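Local coordinates for protein NAD(P)-dependent oxidoreductase (Pseudomonas putida, PDB 7A3W) that probably uses NADPH to reduce imines and carbon-carbon double bonds conjugated to them, serving in conjugate reduction and reductive amination, at residues V36-S40 / P41-T45; C71-D74 / K75-Q79. One frame throughout, in Å; residues are numbered along the deposited sequence.

Contact 1 of 2, residues V36-S40 / P41-T45; sequences VWNRS and PERAT. With NDP (NADPH dihydro-nicotinamide-adenine-dinucleotide phosphate), chain F.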
ATOM      1  N   VAL B  36      19.449 -29.311 -10.580  1.00 17.77           N
ATOM      2  CA  VAL B  36      19.743 -27.985  -9.983  1.00 17.97           C
ATOM      3  C   VAL B  36      21.190 -27.656 -10.251  1.00 17.66           C
ATOM      4  O   VAL B  36      21.995 -28.566 -10.470  1.00 18.02           O
ATOM      5  CB  VAL B  36      19.408 -27.952  -8.484  1.00 17.67           C
ATOM      6  CG1 VAL B  36      17.934 -28.197  -8.252  1.00 18.60           C
ATOM      7  CG2 VAL B  36      20.243 -28.967  -7.711  1.00 17.99           C
ATOM      8  N   TRP B  37      21.488 -26.368 -10.228  1.00 18.10           N
ATOM      9  CA  TRP B  37      22.883 -25.879 -10.265  1.00 19.10           C
ATOM     10  C   TRP B  37      22.941 -24.655  -9.377  1.00 17.89           C
ATOM     11  O   TRP B  37      21.986 -23.866  -9.375  1.00 16.74           O
ATOM     12  CB  TRP B  37      23.346 -25.529 -11.678  1.00 19.64           C
ATOM     13  CG  TRP B  37      24.713 -24.918 -11.664  1.00 20.00           C
ATOM     14  CD1 TRP B  37      25.888 -25.611 -11.616  1.00 21.61           C
ATOM     15  CD2 TRP B  37      25.065 -23.522 -11.625  1.00 20.22           C
ATOM     16  NE1 TRP B  37      26.942 -24.741 -11.578  1.00 21.80           N
ATOM     17  CE2 TRP B  37      26.471 -23.458 -11.570  1.00 20.80           C
ATOM     18  CE3 TRP B  37      24.343 -22.325 -11.621  1.00 20.30           C
ATOM     19  CZ2 TRP B  37      27.167 -22.247 -11.552  1.00 20.72           C
ATOM     20  CZ3 TRP B  37      25.033 -21.129 -11.581  1.00 21.70           C
ATOM     21  CH2 TRP B  37      26.428 -21.089 -11.538  1.00 20.20           C
ATOM     22  N   ASN B  38      24.052 -24.472  -8.679  1.00 19.12           N
ATOM     23  CA  ASN B  38      24.279 -23.251  -7.883  1.00 18.10           C
ATOM     24  C   ASN B  38      25.767 -22.954  -7.883  1.00 17.43           C
ATOM     25  O   ASN B  38      26.545 -23.911  -7.918  1.00 18.29           O
ATOM     26  CB  ASN B  38      23.776 -23.394  -6.443  1.00 19.75           C
ATOM     27  CG  ASN B  38      23.706 -22.067  -5.717  1.00 18.99           C
ATOM     28  OD1 ASN B  38      23.020 -21.155  -6.161  1.00 19.32           O
ATOM     29  ND2 ASN B  38      24.379 -21.963  -4.580  1.00 18.39           N
ATOM     30  N   ARG B  39      26.135 -21.683  -7.855  1.00 18.07           N
ATOM     31  CA  ARG B  39      27.566 -21.293  -7.777  1.00 20.63           C
ATOM     32  C   ARG B  39      28.227 -22.046  -6.622  1.00 19.84           C
ATOM     33  O   ARG B  39      29.297 -22.645  -6.843  1.00 21.17           O
ATOM     34  CB  ARG B  39      27.719 -19.788  -7.610  1.00 19.91           C
ATOM     35  CG  ARG B  39      29.123 -19.401  -7.172  1.00 21.85           C
ATOM     36  CD  ARG B  39      29.273 -17.926  -6.946  1.00 22.27           C
ATOM     37  NE  ARG B  39      28.421 -17.415  -5.896  1.00 23.85           N
ATOM     38  CZ  ARG B  39      28.424 -16.153  -5.492  1.00 23.99           C
ATOM     39  NH1 ARG B  39      29.251 -15.270  -6.050  1.00 25.38           N
ATOM     40  NH2 ARG B  39      27.604 -15.769  -4.533  1.00 27.00           N
ATOM     41  N   SER B  40      27.616 -22.064  -5.443  1.00 20.51           N
ATOM     42  CA  SER B  40      28.186 -22.817  -4.296  1.00 24.16           C
ATOM     43  C   SER B  40      27.362 -24.069  -3.997  1.00 25.89           C
ATOM     44  O   SER B  40      26.148 -24.045  -3.910  1.00 22.28           O
ATOM     45  CB  SER B  40      28.435 -21.970  -3.096  1.00 27.56           C
ATOM     46  OG  SER B  40      27.445 -21.007  -2.892  1.00 29.08           O
ATOM     47  N   PRO B  41      28.026 -25.224  -3.826  1.00 30.40           N
ATOM     48  CA  PRO B  41      27.325 -26.504  -3.736  1.00 31.45           C
ATOM     49  C   PRO B  41      26.588 -26.788  -2.415  1.00 27.78           C
ATOM     50  O   PRO B  41      25.685 -27.605  -2.420  1.00 30.27           O
ATOM     51  CB  PRO B  41      28.440 -27.552  -3.931  1.00 33.61           C
ATOM     52  CG  PRO B  41      29.739 -26.785  -4.122  1.00 36.16           C
ATOM     53  CD  PRO B  41      29.490 -25.342  -3.748  1.00 33.83           C
ATOM     54  N   GLU B  42      26.967 -26.136  -1.326  1.00 30.47           N
ATOM     55  CA  GLU B  42      26.312 -26.299   0.005  1.00 30.79           C
ATOM     56  C   GLU B  42      24.785 -26.282  -0.151  1.00 28.53           C
ATOM     57  O   GLU B  42      24.110 -27.104   0.476  1.00 28.26           O
ATOM     58  CB  GLU B  42      26.605 -25.155   0.984  1.00 33.83           C
ATOM     59  CG  GLU B  42      28.059 -24.857   1.200  1.00 40.33           C
ATOM     60  CD  GLU B  42      28.589 -23.807   0.248  1.00 39.52           C
ATOM     61  OE1 GLU B  42      28.390 -22.615   0.532  1.00 42.92           O
ATOM     62  OE2 GLU B  42      29.171 -24.196  -0.774  1.00 35.37           O
ATOM     63  N   ARG B  43      24.266 -25.333  -0.943  0.50 25.44           N
ATOM     64  CA  ARG B  43      22.815 -25.025  -1.014  0.50 23.17           C
ATOM     65  C   ARG B  43      22.078 -26.206  -1.666  0.50 21.82           C
ATOM     66  O   ARG B  43      20.866 -26.325  -1.445  0.50 21.21           O
ATOM     67  CB  ARG B  43      22.610 -23.684  -1.733  0.50 23.17           C
ATOM     68  CG  ARG B  43      23.295 -22.495  -1.070  0.50 23.68           C
ATOM     69  CD  ARG B  43      22.494 -21.856   0.048  0.50 23.74           C
ATOM     70  NE  ARG B  43      21.083 -22.140  -0.146  0.50 23.80           N
ATOM     71  CZ  ARG B  43      20.073 -21.443   0.353  0.50 22.79           C
ATOM     72  NH1 ARG B  43      18.838 -21.816   0.083  0.50 19.75           N
ATOM     73  NH2 ARG B  43      20.289 -20.366   1.084  0.50 25.66           N
ATOM     74  N   ALA B  44      22.778 -27.054  -2.438  1.00 22.59           N
ATOM     75  CA  ALA B  44      22.151 -28.176  -3.176  1.00 21.16           C
ATOM     76  C   ALA B  44      21.913 -29.380  -2.264  1.00 21.44           C
ATOM     77  O   ALA B  44      21.105 -30.243  -2.656  1.00 21.75           O
ATOM     78  CB  ALA B  44      23.004 -28.532  -4.372  1.00 22.43           C
ATOM     79  N   THR B  45      22.533 -29.462  -1.083  1.00 20.83           N
ATOM     80  CA  THR B  45      22.552 -30.747  -0.329  1.00 22.47           C
ATOM     81  C   THR B  45      21.131 -31.204  -0.009  1.00 20.62           C
ATOM     82  O   THR B  45      20.811 -32.366  -0.281  1.00 20.92           O
ATOM     83  CB  THR B  45      23.416 -30.679   0.933  1.00 24.68           C
ATOM     84  OG1 THR B  45      22.987 -29.564   1.715  1.00 33.63           O
ATOM     85  CG2 THR B  45      24.874 -30.544   0.583  1.00 24.51           C
TER
HETATM   86  PA  NDP F 301      19.679 -15.024  -2.497  1.00 18.66           P
HETATM   87  O1A NDP F 301      19.106 -15.963  -1.475  1.00 16.23           O
HETATM   88  O2A NDP F 301      20.700 -13.971  -2.131  1.00 17.04           O
HETATM   89  O5B NDP F 301      20.301 -15.943  -3.650  1.00 19.14           O
HETATM   90  C5B NDP F 301      21.135 -15.363  -4.670  1.00 21.17           C
HETATM   91  C4B NDP F 301      21.479 -16.470  -5.630  1.00 20.90           C
HETATM   92  O4B NDP F 301      22.304 -15.939  -6.709  1.00 19.63           O
HETATM   93  C3B NDP F 301      22.268 -17.642  -5.034  1.00 19.37           C
HETATM   94  O3B NDP F 301      21.926 -18.804  -5.752  1.00 21.32           O
HETATM   95  C2B NDP F 301      23.695 -17.190  -5.302  1.00 20.08           C
HETATM   96  O2B NDP F 301      24.704 -18.206  -5.345  1.00 20.06           O
HETATM   97  C1B NDP F 301      23.504 -16.678  -6.723  1.00 19.84           C
HETATM   98  N9A NDP F 301      24.590 -15.832  -7.173  1.00 19.47           N
HETATM   99  C8A NDP F 301      25.010 -14.625  -6.682  1.00 19.91           C
HETATM  100  N7A NDP F 301      26.040 -14.140  -7.334  1.00 19.13           N
HETATM  101  C5A NDP F 301      26.276 -15.066  -8.340  1.00 19.58           C
HETATM  102  C6A NDP F 301      27.231 -15.136  -9.371  1.00 21.30           C
HETATM  103  N6A NDP F 301      28.155 -14.195  -9.601  1.00 21.94           N
HETATM  104  N1A NDP F 301      27.185 -16.208 -10.188  1.00 22.91           N
HETATM  105  C2A NDP F 301      26.263 -17.156  -9.972  1.00 24.09           C
HETATM  106  N3A NDP F 301      25.330 -17.214  -9.030  1.00 22.74           N
HETATM  107  C4A NDP F 301      25.394 -16.124  -8.240  1.00 20.67           C
HETATM  108  O3  NDP F 301      18.555 -14.286  -3.354  1.00 17.32           O
HETATM  109  PN  NDP F 301      17.017 -14.738  -3.534  1.00 16.47           P
HETATM  110  O1N NDP F 301      16.298 -14.131  -2.388  1.00 16.49           O
HETATM  111  O2N NDP F 301      16.927 -16.224  -3.713  1.00 15.87           O
HETATM  112  O5D NDP F 301      16.627 -13.917  -4.834  1.00 16.59           O
HETATM  113  C5D NDP F 301      16.927 -14.361  -6.175  1.00 16.96           C
HETATM  114  C4D NDP F 301      16.224 -13.448  -7.145  1.00 16.65           C
HETATM  115  O4D NDP F 301      14.783 -13.568  -6.987  1.00 17.25           O
HETATM  116  C3D NDP F 301      16.549 -11.949  -7.010  1.00 15.38           C
HETATM  117  O3D NDP F 301      16.777 -11.397  -8.300  1.00 14.46           O
HETATM  118  C2D NDP F 301      15.330 -11.405  -6.288  1.00 17.01           C
HETATM  119  O2D NDP F 301      15.153 -10.017  -6.540  1.00 16.43           O
HETATM  120  C1D NDP F 301      14.209 -12.305  -6.811  1.00 17.04           C
HETATM  121  N1N NDP F 301      13.063 -12.461  -5.863  1.00 18.97           N
HETATM  122  C2N NDP F 301      13.216 -12.939  -4.580  1.00 18.78           C
HETATM  123  C3N NDP F 301      12.179 -12.914  -3.669  1.00 22.19           C
HETATM  124  C7N NDP F 301      12.311 -13.417  -2.270  1.00 23.13           C
HETATM  125  O7N NDP F 301      11.365 -13.228  -1.506  1.00 20.57           O
HETATM  126  N7N NDP F 301      13.383 -14.081  -1.872  1.00 21.95           N
HETATM  127  C4N NDP F 301      10.849 -12.440  -4.107  1.00 21.49           C
HETATM  128  C5N NDP F 301      10.786 -11.990  -5.475  1.00 20.70           C
HETATM  129  C6N NDP F 301      11.804 -12.116  -6.302  1.00 19.51           C
HETATM  130  P2B NDP F 301      25.358 -18.624  -3.926  1.00 19.65           P
HETATM  131  O1X NDP F 301      25.742 -17.298  -3.272  1.00 19.85           O
HETATM  132  O2X NDP F 301      24.378 -19.494  -3.170  1.00 18.01           O
HETATM  133  O3X NDP F 301      26.554 -19.395  -4.443  1.00 19.16           O

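Contact 2 of 2, residues C71-D74 / K75-Q79; sequences CMID and KAVFQ. With NDP (NADPH dihydro-nicotinamide-adenine-dinucleotide phosphate), chain F.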
ATOM      1  N   CYS B  71      17.116 -18.222 -11.301  1.00 16.19           N
ATOM      2  CA  CYS B  71      16.756 -17.425 -10.107  1.00 16.25           C
ATOM      3  C   CYS B  71      18.027 -17.076  -9.343  1.00 17.10           C
ATOM      4  O   CYS B  71      18.204 -17.500  -8.193  1.00 18.33           O
ATOM      5  CB  CYS B  71      15.756 -18.151  -9.225  1.00 18.14           C
ATOM      6  SG  CYS B  71      14.938 -16.997  -8.105  1.00 19.23           S
ATOM      7  N   MET B  72      18.891 -16.338  -9.997  1.00 18.59           N
ATOM      8  CA  MET B  72      20.151 -15.854  -9.397  1.00 19.49           C
ATOM      9  C   MET B  72      19.908 -14.427  -8.894  1.00 18.23           C
ATOM     10  O   MET B  72      18.828 -13.870  -9.081  1.00 16.74           O
ATOM     11  CB  MET B  72      21.285 -15.874 -10.424  1.00 22.31           C
ATOM     12  CG  MET B  72      21.725 -17.264 -10.814  1.00 26.62           C
ATOM     13  SD  MET B  72      22.577 -17.280 -12.417  1.00 28.25           S
ATOM     14  CE  MET B  72      22.175 -18.941 -12.936  1.00 36.13           C
ATOM     15  N   ILE B  73      20.890 -13.844  -8.217  1.00 16.36           N
ATOM     16  CA  ILE B  73      20.684 -12.551  -7.532  1.00 17.22           C
ATOM     17  C   ILE B  73      20.189 -11.520  -8.561  1.00 16.52           C
ATOM     18  O   ILE B  73      19.332 -10.693  -8.227  1.00 16.63           O
ATOM     19  CB  ILE B  73      21.955 -12.096  -6.788  1.00 17.78           C
ATOM     20  CG1 ILE B  73      21.664 -10.846  -5.952  1.00 19.61           C
ATOM     21  CG2 ILE B  73      23.124 -11.922  -7.763  1.00 17.86           C
ATOM     22  CD1 ILE B  73      20.455 -10.996  -5.055  1.00 21.15           C
ATOM     23  N   ASP B  74      20.696 -11.571  -9.784  1.00 17.85           N
ATOM     24  CA  ASP B  74      20.294 -10.595 -10.827  1.00 18.30           C
ATOM     25  C   ASP B  74      20.544 -11.147 -12.229  1.00 17.09           C
ATOM     26  O   ASP B  74      21.203 -12.191 -12.394  1.00 16.03           O
ATOM     27  CB  ASP B  74      20.932  -9.223 -10.609  1.00 19.44           C
ATOM     28  CG  ASP B  74      22.439  -9.196 -10.713  1.00 22.51           C
ATOM     29  OD1 ASP B  74      23.002 -10.054 -11.419  1.00 24.32           O
ATOM     30  OD2 ASP B  74      23.040  -8.310 -10.088  1.00 27.05           O
ATOM     31  N   LYS B  75      19.989 -10.462 -13.225  1.00 18.37           N
ATOM     32  CA  LYS B  75      20.138 -10.865 -14.640  1.00 18.45           C
ATOM     33  C   LYS B  75      21.602 -10.758 -15.078  1.00 18.69           C
ATOM     34  O   LYS B  75      22.031 -11.597 -15.859  1.00 20.16           O
ATOM     35  CB  LYS B  75      19.184 -10.039 -15.495  1.00 17.84           C
ATOM     36  CG  LYS B  75      17.710 -10.322 -15.218  1.00 17.51           C
ATOM     37  CD  LYS B  75      16.770  -9.659 -16.209  1.00 17.95           C
ATOM     38  CE  LYS B  75      15.328  -9.541 -15.767  1.00 18.35           C
ATOM     39  NZ  LYS B  75      14.676 -10.871 -15.585  1.00 18.60           N
ATOM     40  N   ALA B  76      22.348  -9.766 -14.586  1.00 19.15           N
ATOM     41  CA  ALA B  76      23.783  -9.576 -14.909  1.00 21.31           C
ATOM     42  C   ALA B  76      24.577 -10.864 -14.647  1.00 19.42           C
ATOM     43  O   ALA B  76      25.360 -11.288 -15.518  1.00 19.13           O
ATOM     44  CB  ALA B  76      24.356  -8.411 -14.137  1.00 20.59           C
ATOM     45  N   VAL B  77      24.384 -11.536 -13.517  1.00 19.94           N
ATOM     46  CA  VAL B  77      25.194 -12.767 -13.247  1.00 21.09           C
ATOM     47  C   VAL B  77      24.760 -13.903 -14.176  1.00 21.15           C
ATOM     48  O   VAL B  77      25.599 -14.750 -14.488  1.00 21.57           O
ATOM     49  CB  VAL B  77      25.215 -13.176 -11.759  1.00 22.99           C
ATOM     50  CG1 VAL B  77      25.695 -12.021 -10.885  1.00 22.16           C
ATOM     51  CG2 VAL B  77      23.891 -13.734 -11.268  1.00 22.39           C
ATOM     52  N   PHE B  78      23.529 -13.915 -14.690  1.00 22.33           N
ATOM     53  CA  PHE B  78      23.143 -14.930 -15.702  1.00 21.74           C
ATOM     54  C   PHE B  78      23.845 -14.627 -17.030  1.00 22.69           C
ATOM     55  O   PHE B  78      24.238 -15.552 -17.744  1.00 22.33           O
ATOM     56  CB  PHE B  78      21.632 -15.004 -15.868  1.00 20.86           C
ATOM     57  CG  PHE B  78      21.230 -16.070 -16.846  1.00 21.08           C
ATOM     58  CD1 PHE B  78      21.653 -17.386 -16.682  1.00 20.95           C
ATOM     59  CD2 PHE B  78      20.478 -15.757 -17.963  1.00 21.93           C
ATOM     60  CE1 PHE B  78      21.275 -18.371 -17.587  1.00 23.10           C
ATOM     61  CE2 PHE B  78      20.123 -16.739 -18.877  1.00 23.11           C
ATOM     62  CZ  PHE B  78      20.535 -18.041 -18.696  1.00 21.81           C
ATOM     63  N   GLN B  79      24.063 -13.351 -17.340  1.00 24.27           N
ATOM     64  CA  GLN B  79      24.882 -12.961 -18.514  1.00 28.44           C
ATOM     65  C   GLN B  79      26.297 -13.560 -18.379  1.00 26.98           C
ATOM     66  O   GLN B  79      26.826 -14.084 -19.368  1.00 24.21           O
ATOM     67  CB  GLN B  79      24.871 -11.437 -18.674  1.00 33.58           C
ATOM     68  CG  GLN B  79      25.727 -10.952 -19.835  1.00 41.84           C
ATOM     69  CD  GLN B  79      25.107 -11.206 -21.192  1.00 48.80           C
ATOM     70  OE1 GLN B  79      24.170 -11.995 -21.342  1.00 52.52           O
ATOM     71  NE2 GLN B  79      25.624 -10.524 -22.208  1.00 49.52           N
TER
HETATM   72  PA  NDP F 301      19.679 -15.024  -2.497  1.00 18.66           P
HETATM   73  O1A NDP F 301      19.106 -15.963  -1.475  1.00 16.23           O
HETATM   74  O2A NDP F 301      20.700 -13.971  -2.131  1.00 17.04           O
HETATM   75  O5B NDP F 301      20.301 -15.943  -3.650  1.00 19.14           O
HETATM   76  C5B NDP F 301      21.135 -15.363  -4.670  1.00 21.17           C
HETATM   77  C4B NDP F 301      21.479 -16.470  -5.630  1.00 20.90           C
HETATM   78  O4B NDP F 301      22.304 -15.939  -6.709  1.00 19.63           O
HETATM   79  C3B NDP F 301      22.268 -17.642  -5.034  1.00 19.37           C
HETATM   80  O3B NDP F 301      21.926 -18.804  -5.752  1.00 21.32           O
HETATM   81  C2B NDP F 301      23.695 -17.190  -5.302  1.00 20.08           C
HETATM   82  O2B NDP F 301      24.704 -18.206  -5.345  1.00 20.06           O
HETATM   83  C1B NDP F 301      23.504 -16.678  -6.723  1.00 19.84           C
HETATM   84  N9A NDP F 301      24.590 -15.832  -7.173  1.00 19.47           N
HETATM   85  C8A NDP F 301      25.010 -14.625  -6.682  1.00 19.91           C
HETATM   86  N7A NDP F 301      26.040 -14.140  -7.334  1.00 19.13           N
HETATM   87  C5A NDP F 301      26.276 -15.066  -8.340  1.00 19.58           C
HETATM   88  C6A NDP F 301      27.231 -15.136  -9.371  1.00 21.30           C
HETATM   89  N6A NDP F 301      28.155 -14.195  -9.601  1.00 21.94           N
HETATM   90  N1A NDP F 301      27.185 -16.208 -10.188  1.00 22.91           N
HETATM   91  C2A NDP F 301      26.263 -17.156  -9.972  1.00 24.09           C
HETATM   92  N3A NDP F 301      25.330 -17.214  -9.030  1.00 22.74           N
HETATM   93  C4A NDP F 301      25.394 -16.124  -8.240  1.00 20.67           C
HETATM   94  O3  NDP F 301      18.555 -14.286  -3.354  1.00 17.32           O
HETATM   95  PN  NDP F 301      17.017 -14.738  -3.534  1.00 16.47           P
HETATM   96  O1N NDP F 301      16.298 -14.131  -2.388  1.00 16.49           O
HETATM   97  O2N NDP F 301      16.927 -16.224  -3.713  1.00 15.87           O
HETATM   98  O5D NDP F 301      16.627 -13.917  -4.834  1.00 16.59           O
HETATM   99  C5D NDP F 301      16.927 -14.361  -6.175  1.00 16.96           C
HETATM  100  C4D NDP F 301      16.224 -13.448  -7.145  1.00 16.65           C
HETATM  101  O4D NDP F 301      14.783 -13.568  -6.987  1.00 17.25           O
HETATM  102  C3D NDP F 301      16.549 -11.949  -7.010  1.00 15.38           C
HETATM  103  O3D NDP F 301      16.777 -11.397  -8.300  1.00 14.46           O
HETATM  104  C2D NDP F 301      15.330 -11.405  -6.288  1.00 17.01           C
HETATM  105  O2D NDP F 301      15.153 -10.017  -6.540  1.00 16.43           O
HETATM  106  C1D NDP F 301      14.209 -12.305  -6.811  1.00 17.04           C
HETATM  107  N1N NDP F 301      13.063 -12.461  -5.863  1.00 18.97           N
HETATM  108  C2N NDP F 301      13.216 -12.939  -4.580  1.00 18.78           C
HETATM  109  C3N NDP F 301      12.179 -12.914  -3.669  1.00 22.19           C
HETATM  110  C7N NDP F 301      12.311 -13.417  -2.270  1.00 23.13           C
HETATM  111  O7N NDP F 301      11.365 -13.228  -1.506  1.00 20.57           O
HETATM  112  N7N NDP F 301      13.383 -14.081  -1.872  1.00 21.95           N
HETATM  113  C4N NDP F 301      10.849 -12.440  -4.107  1.00 21.49           C
HETATM  114  C5N NDP F 301      10.786 -11.990  -5.475  1.00 20.70           C
HETATM  115  C6N NDP F 301      11.804 -12.116  -6.302  1.00 19.51           C
HETATM  116  P2B NDP F 301      25.358 -18.624  -3.926  1.00 19.65           P
HETATM  117  O1X NDP F 301      25.742 -17.298  -3.272  1.00 19.85           O
HETATM  118  O2X NDP F 301      24.378 -19.494  -3.170  1.00 18.01           O
HETATM  119  O3X NDP F 301      26.554 -19.395  -4.443  1.00 19.16           O

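Contact 1 of 2, residues V36-S40 / P41-T45
CB of Ser40 meets Glu42 OE2 at 3.3 Å where the chain turns after its strand, and CG2 of Val36 meets CB of Ala44 at 4.4 Å. Asn38 ties this turn to the cofactor. Its CG is anti to the backbone N (chi1 -167°), which carries the amide toward both the turn and the cofactor. Asn38 ND2 donates to Ser40 O at 2.8 Å, in the carbonyl plane and on a lone pair. Its other N-H runs almost straight (175°) to O2X of the NADPH 2'-phosphate, while OD1 accepts from the ribose hydroxyl O3B at 2.6 Å and from the backbone N of Leu16. An asparagine suits this place because one flat group both donates and accepts. This is the loop just past the second strand of a Rossmann fold, where the adenosine ribose is recognised and where a 2'-phosphate distinguishes NADPH from NADH. Arg39 lays one guanidinium face over the adenine, near N7A, and turns its edge to the phosphate, with NH2 2.7 Å from O1X and NE bonded to O3X. Ser40 OG also reaches O3X, at a distance so short that its exact length is doubtful. A leucine in place of Asn38 would probably leave O3B and O2X without these partners and the Ser40 carbonyl without its side-chain donor.

Contact 2 of 2, residues C71-D74 / K75-Q79
Val77 presents its two methyl branches to the loop before its helix. CG2 is the main bump: it sits in a hollow lined by Asp74 O at 3.3 Å, Met72 CB at a tight 3.5 Å and Ile73 CG2. CG1 rests near Asp74 OD1 and, on its cofactor side, 3.5 Å from N6A of the adenine. A beta-branched residue suits the spot, since one methyl faces the loop while the other meets both Asp74 and the base. Met72, extended beyond CG, slants past Val77 and brings its CE to 4.1 Å from CD1 of Phe78; a long, flexible thioether can follow this uneven surface. Ile73 sets CG2 against the adenine 3.5 Å from C8A, and Val244 of the second subunit also packs on Ile73. Ile73 O accepts from O3D of the nicotinamide ribose at 2.7 Å. Asp74 holds the turn: with CG between its backbone N and carbonyl carbon (chi1 64°), OD1 folds back to accept from Val77 N at 2.9 Å. Asp74 is thus the N-cap residue, its short carboxylate capping the helix that follows, in a loop that leaves a Rossmann strand, lines the dinucleotide and enters the next helix.

Contacts 1 and 2 are both strand-to-helix connections of the same NADPH-binding domain, after strands 33-37 and 67-70, which flank strand 10-14 in the sheet. Each borders the cofactor, and they meet where Trp37 CZ3 packs 3.8 Å from Met72 CE. Both are partly buried, but four of contact 1's touching residues are exposed and none of contact 2's; contact 1 also lies farther out, about 24 Å between its centre and that of the chain against about 15 Å. Its chemistry is polar and cationic, matched to the 2'-phosphate it meets. Contact 2 supports adenine with aliphatic groups; its polar contacts with the cofactor fall to backbone atoms, a side-chain cap starts its helix, and it alone reaches the second subunit.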